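Local coordinates for protein ferric-chelate reductase (NAD(P)H) (Archaeoglobus fulgidus, PDB 1I0R) that reduces chelated ferric iron to ferrous iron with NADH or NADPH as electron donor, working as an FMN-binding homodimer, at residues B[66-71]-B[106-111]; B[15-20]-B[101-106]. All blocks are in the same frame, centred on the assembly; numbering follows the deposited sequence.

In the fold
Both interactions belong to the flavin reductase like domain, whose core is a closed antiparallel barrel of six strands. Their centres are about 14 Å apart. Along the chain the segments alternate: 15-20, 66-71, 101-106, 106-111. T106 ends 101-106 and begins 106-111; strand 109-122 is the next strand after 103-105, reached through a turn. Strands 14-20 and 61-67 are neighbours in the barrel, and the two contacts meet where L67 CD2 packs on I15 CG1 at 3.9 Å. The side chains of L67 and I15 each lie about 4 Å from that of I28, an FMN-binding residue, which suggests that this junction lies close to the cofactor site.

Interaction 1: B[66-71]-B[106-111]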
loop_
_atom_site.group_PDB
_atom_site.type_symbol
_atom_site.label_atom_id
_atom_site.label_comp_id
_atom_site.label_asym_id
_atom_site.label_seq_id
_atom_site.Cartn_x
_atom_site.Cartn_y
_atom_site.Cartn_z
ATOM N N VAL B 66 0.327 10.939 8.310
ATOM C CA VAL B 66 0.116 9.547 8.739
ATOM C C VAL B 66 -0.563 9.602 10.104
ATOM O O VAL B 66 0.041 10.033 11.091
ATOM C CB VAL B 66 1.462 8.786 8.829
ATOM C CG1 VAL B 66 1.213 7.305 9.184
ATOM C CG2 VAL B 66 2.191 8.883 7.495
ATOM N N LEU B 67 -1.820 9.172 10.162
ATOM C CA LEU B 67 -2.574 9.257 11.415
ATOM C C LEU B 67 -2.144 8.328 12.535
ATOM O O LEU B 67 -1.769 7.185 12.298
ATOM C CB LEU B 67 -4.067 9.056 11.140
ATOM C CG LEU B 67 -4.674 10.078 10.176
ATOM C CD1 LEU B 67 -6.086 9.652 9.743
ATOM C CD2 LEU B 67 -4.677 11.446 10.862
ATOM N N GLU B 68 -2.184 8.843 13.766
ATOM C CA GLU B 68 -1.808 8.048 14.930
ATOM C C GLU B 68 -2.953 7.124 15.345
ATOM O O GLU B 68 -4.130 7.381 15.051
ATOM C CB GLU B 68 -1.404 8.958 16.105
ATOM C CG GLU B 68 -2.564 9.757 16.710
ATOM C CD GLU B 68 -2.128 10.614 17.901
ATOM O OE1 GLU B 68 -1.316 10.134 18.714
ATOM O OE2 GLU B 68 -2.600 11.766 18.036
ATOM N N LEU B 69 -2.590 6.034 16.016
ATOM C CA LEU B 69 -3.551 5.031 16.465
ATOM C C LEU B 69 -4.747 5.593 17.230
ATOM O O LEU B 69 -5.876 5.135 17.060
ATOM C CB LEU B 69 -2.821 4.005 17.342
ATOM C CG LEU B 69 -3.680 3.026 18.145
ATOM C CD1 LEU B 69 -4.441 2.104 17.196
ATOM C CD2 LEU B 69 -2.782 2.225 19.087
ATOM N N GLU B 70 -4.494 6.592 18.063
ATOM C CA GLU B 70 -5.561 7.174 18.867
ATOM C C GLU B 70 -6.294 8.371 18.271
ATOM O O GLU B 70 -6.919 9.142 19.000
ATOM C CB GLU B 70 -5.014 7.540 20.247
ATOM C CG GLU B 70 -4.795 6.337 21.145
ATOM C CD GLU B 70 -4.312 6.731 22.524
ATOM O OE1 GLU B 70 -3.147 7.171 22.640
ATOM O OE2 GLU B 70 -5.103 6.612 23.490
ATOM N N THR B 71 -6.232 8.523 16.953
ATOM C CA THR B 71 -6.915 9.628 16.289
ATOM C C THR B 71 -8.421 9.535 16.538
ATOM O O THR B 71 -9.032 8.500 16.301
ATOM C CB THR B 71 -6.665 9.606 14.760
ATOM O OG1 THR B 71 -5.261 9.755 14.499
ATOM C CG2 THR B 71 -7.407 10.753 14.088
ATOM N N THR B 106 -0.614 18.595 10.895
ATOM C CA THR B 106 0.231 17.982 11.911
ATOM C C THR B 106 -0.544 17.399 13.072
ATOM O O THR B 106 -0.019 16.564 13.819
ATOM C CB THR B 106 1.262 18.989 12.452
ATOM O OG1 THR B 106 0.575 20.180 12.854
ATOM C CG2 THR B 106 2.268 19.365 11.363
ATOM N N GLN B 107 -1.796 17.822 13.213
ATOM C CA GLN B 107 -2.621 17.310 14.307
ATOM C C GLN B 107 -2.885 15.817 14.142
ATOM O O GLN B 107 -3.315 15.378 13.080
ATOM C CB GLN B 107 -3.947 18.051 14.375
ATOM C CG GLN B 107 -4.600 17.953 15.755
ATOM C CD GLN B 107 -5.835 18.827 15.862
ATOM O OE1 GLN B 107 -5.945 19.847 15.180
ATOM N NE2 GLN B 107 -6.774 18.427 16.722
ATOM N N HIS B 108 -2.629 15.062 15.208
ATOM C CA HIS B 108 -2.816 13.609 15.240
ATOM C C HIS B 108 -1.950 12.862 14.239
ATOM O O HIS B 108 -2.238 11.710 13.908
ATOM C CB HIS B 108 -4.285 13.255 15.005
ATOM C CG HIS B 108 -5.197 13.807 16.053
ATOM N ND1 HIS B 108 -5.074 13.478 17.387
ATOM C CD2 HIS B 108 -6.195 14.719 15.977
ATOM C CE1 HIS B 108 -5.955 14.171 18.090
ATOM N NE2 HIS B 108 -6.647 14.931 17.259
ATOM N N ALA B 109 -0.878 13.501 13.786
ATOM C CA ALA B 109 0.004 12.877 12.807
ATOM C C ALA B 109 1.307 12.397 13.391
ATOM O O ALA B 109 1.991 13.129 14.118
ATOM C CB ALA B 109 0.279 13.849 11.667
ATOM N N VAL B 110 1.668 11.157 13.065
ATOM C CA VAL B 110 2.917 10.590 13.540
ATOM C C VAL B 110 4.028 11.139 12.636
ATOM O O VAL B 110 5.171 11.306 13.063
ATOM C CB VAL B 110 2.876 9.039 13.479
ATOM C CG1 VAL B 110 4.227 8.448 13.910
ATOM C CG2 VAL B 110 1.743 8.514 14.364
ATOM N N ALA B 111 3.676 11.437 11.384
ATOM C CA ALA B 111 4.616 11.985 10.414
ATOM C C ALA B 111 3.872 12.710 9.292
ATOM O O ALA B 111 2.680 12.487 9.088
ATOM C CB ALA B 111 5.471 10.859 9.803
#
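E68 and H108 carry the side-chain part of this contact. H108 ND1 donates to E68 OE2 at 3.1 Å, with an angle of 159° at the hydrogen. The carboxylate oxygen lies at the edge of the ring, near its plane. The ring meets OE2 from the anti side, and the two flat groups are turned 44° apart. E68 CG sits between the backbone N and the carbonyl carbon (chi1 69°). This brings the extended chain alongside the H108 backbone, with CG 3.4 Å from H108 O. The same carbonyl oxygen accepts from E68 N at 2.9 Å. E68 therefore grips H108 twice, once by backbone and once by side chain.

T71 approaches H108 obliquely, its OG1 3.7 Å from H108 CB. That hydroxyl donates to E68 O at 2.7 Å. T71 N bonds to the same oxygen, so two donors secure the type I turn from E68 to T71. The facing chain makes a type II turn from T106 to A109, which presents H108. Beyond the turn, V110 CG2 packs against E68 CB at 3.6 Å. V110 N donates to V66 O at 2.8 Å, and V66 N donates to A111 O. L67 and A109 form an antiparallel non-hydrogen-bonded pair whose side chains diverge.

The contact thus pairs the end of strand 61-67 with the start of strand 109-122, its antiparallel neighbour in the barrel. The chain turns a corner at V110. F75 of helix 73-78 stacks edge-to-face with the H108 ring, and I76 of that helix touches T71. Strand 14-20 packs against V66 and L67 through Y14 and I15, while K8 of the second subunit touches V66 and V110.

Interaction 2: B[15-20]-B[101-106]; sequences IVTSES and GVPLVT
T17 and P103 meet through a short hydrogen bond. T17 OG1 donates to P103 O at 2.6 Å, and the C=O...OG1 angle is 166°. With chi1 at 55°, the hydroxyl sits between the backbone N and carbonyl carbon of T17, while CG2, anti to the carbonyl carbon, comes to 4.0 Å from V105 CG2. A water donates to T17 OG1 and accepts from V105 N at 2.9 Å. One hydroxyl therefore serves two backbone groups of the facing strand, one directly and one through the water. A valine in place of T17 would probably leave P103 O without this donor and the bridging water without its acceptor.

Apolar contacts extend from this bond along both chains. I15 CD1 reaches V105 CG1 at 3.8 Å, and the two side chains cross at about a right angle. The P103 ring lies against the other half of strand 15-20: its CD is 3.4 Å from S18 O and its CG 3.9 Å from T17 CB. V102 CG1 approaches S18 CA, and E19 CB lies 3.7 Å from G101 O. At the backbone angles of G101 a CB would press on the preceding carbonyl oxygen, which calls for glycine.

Outside the pair, S18 OG turns to A61 O and S59 OG. V105 O accepts from S65 OG, which ties the short strand to barrel strand 61-67. K24 of strand 23-37 touches P103.

The two short strands run roughly antiparallel (159°), their axes 6.6 Å apart at closest approach. They meet through side chains set against the facing backbone and through a water, not as sheet partners. Strand 103-105 pairs instead with 95-97. This two-stranded ribbon packs through its second strand on strand 14-20, an element of the six-stranded antiparallel barrel characteristic of the FMN-binding flavin reductase fold.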
loop_
_atom_site.group_PDB
_atom_site.type_symbol
_atom_site.label_atom_id
_atom_site.label_comp_id
_atom_site.label_asym_id
_atom_site.label_seq_id
_atom_site.Cartn_x
_atom_site.Cartn_y
_atom_site.Cartn_z
ATOM N N ILE B 15 -4.371 11.386 5.849
ATOM C CA ILE B 15 -5.087 12.542 5.360
ATOM C C ILE B 15 -4.209 12.960 4.183
ATOM O O ILE B 15 -2.978 13.104 4.342
ATOM C CB ILE B 15 -5.093 13.753 6.318
ATOM C CG1 ILE B 15 -5.663 13.407 7.685
ATOM C CG2 ILE B 15 -5.924 14.878 5.653
ATOM C CD1 ILE B 15 -5.679 14.641 8.635
ATOM N N VAL B 16 -4.807 13.124 3.005
ATOM C CA VAL B 16 -4.059 13.586 1.826
ATOM C C VAL B 16 -4.543 15.020 1.574
ATOM O O VAL B 16 -5.754 15.265 1.473
ATOM C CB VAL B 16 -4.316 12.697 0.576
ATOM C CG1 VAL B 16 -3.601 13.272 -0.651
ATOM C CG2 VAL B 16 -3.796 11.259 0.854
ATOM N N THR B 17 -3.598 15.961 1.476
ATOM C CA THR B 17 -3.961 17.372 1.307
ATOM C C THR B 17 -3.390 18.040 0.067
ATOM O O THR B 17 -2.411 17.578 -0.523
ATOM C CB THR B 17 -3.494 18.184 2.535
ATOM O OG1 THR B 17 -2.087 17.983 2.728
ATOM C CG2 THR B 17 -4.238 17.755 3.792
ATOM N N SER B 18 -4.018 19.145 -0.348
ATOM C CA SER B 18 -3.524 19.886 -1.493
ATOM C C SER B 18 -4.159 21.260 -1.403
ATOM O O SER B 18 -4.856 21.541 -0.442
ATOM C CB SER B 18 -3.906 19.211 -2.813
ATOM O OG SER B 18 -3.167 19.768 -3.877
ATOM N N GLU B 19 -3.885 22.111 -2.379
ATOM C CA GLU B 19 -4.456 23.454 -2.378
ATOM C C GLU B 19 -4.624 23.879 -3.810
ATOM O O GLU B 19 -3.722 23.698 -4.631
ATOM C CB GLU B 19 -3.526 24.427 -1.643
ATOM C CG GLU B 19 -3.852 25.918 -1.817
ATOM C CD GLU B 19 -3.552 26.428 -3.225
ATOM O OE1 GLU B 19 -2.647 25.852 -3.891
ATOM O OE2 GLU B 19 -4.205 27.406 -3.656
ATOM N N SER B 20 -5.777 24.448 -4.119
ATOM C CA SER B 20 -6.014 24.899 -5.474
ATOM C C SER B 20 -6.856 26.162 -5.457
ATOM O O SER B 20 -7.826 26.248 -4.712
ATOM C CB SER B 20 -6.732 23.804 -6.266
ATOM O OG SER B 20 -6.706 24.090 -7.649
ATOM N N GLY B 101 3.311 24.795 -1.153
ATOM C CA GLY B 101 2.029 25.458 -1.027
ATOM C C GLY B 101 0.929 24.609 -0.421
ATOM O O GLY B 101 -0.162 25.103 -0.137
ATOM N N VAL B 102 1.189 23.319 -0.219
ATOM C CA VAL B 102 0.129 22.501 0.361
ATOM C C VAL B 102 0.056 22.603 1.884
ATOM O O VAL B 102 1.058 22.846 2.552
ATOM C CB VAL B 102 0.285 21.009 -0.013
ATOM C CG1 VAL B 102 0.451 20.868 -1.517
ATOM C CG2 VAL B 102 1.457 20.407 0.714
ATOM N N PRO B 103 -1.149 22.439 2.450
ATOM C CA PRO B 103 -1.281 22.504 3.899
ATOM C C PRO B 103 -0.867 21.142 4.466
ATOM O O PRO B 103 -1.408 20.112 4.052
ATOM C CB PRO B 103 -2.774 22.789 4.098
ATOM C CG PRO B 103 -3.403 22.094 2.967
ATOM C CD PRO B 103 -2.470 22.374 1.797
ATOM N N LEU B 104 0.095 21.121 5.379
ATOM C CA LEU B 104 0.536 19.869 5.994
ATOM C C LEU B 104 -0.118 19.782 7.362
ATOM O O LEU B 104 0.245 20.539 8.283
ATOM C CB LEU B 104 2.060 19.855 6.142
ATOM C CG LEU B 104 2.769 20.024 4.796
ATOM C CD1 LEU B 104 4.219 20.490 5.001
ATOM C CD2 LEU B 104 2.693 18.678 4.037
ATOM N N VAL B 105 -1.092 18.873 7.499
ATOM C CA VAL B 105 -1.793 18.711 8.771
ATOM C C VAL B 105 -0.934 17.949 9.775
ATOM O O VAL B 105 -0.571 16.788 9.548
ATOM C CB VAL B 105 -3.138 17.977 8.583
ATOM C CG1 VAL B 105 -3.809 17.743 9.931
ATOM C CG2 VAL B 105 -4.056 18.795 7.693
ATOM N N THR B 106 -0.614 18.595 10.895
ATOM C CA THR B 106 0.231 17.982 11.911
ATOM C C THR B 106 -0.544 17.399 13.072
ATOM O O THR B 106 -0.019 16.564 13.819
ATOM C CB THR B 106 1.262 18.989 12.452
ATOM O OG1 THR B 106 0.575 20.180 12.854
ATOM C CG2 THR B 106 2.268 19.365 11.363
HETATM O O HOH W 1 -1.047 16.919 5.335
#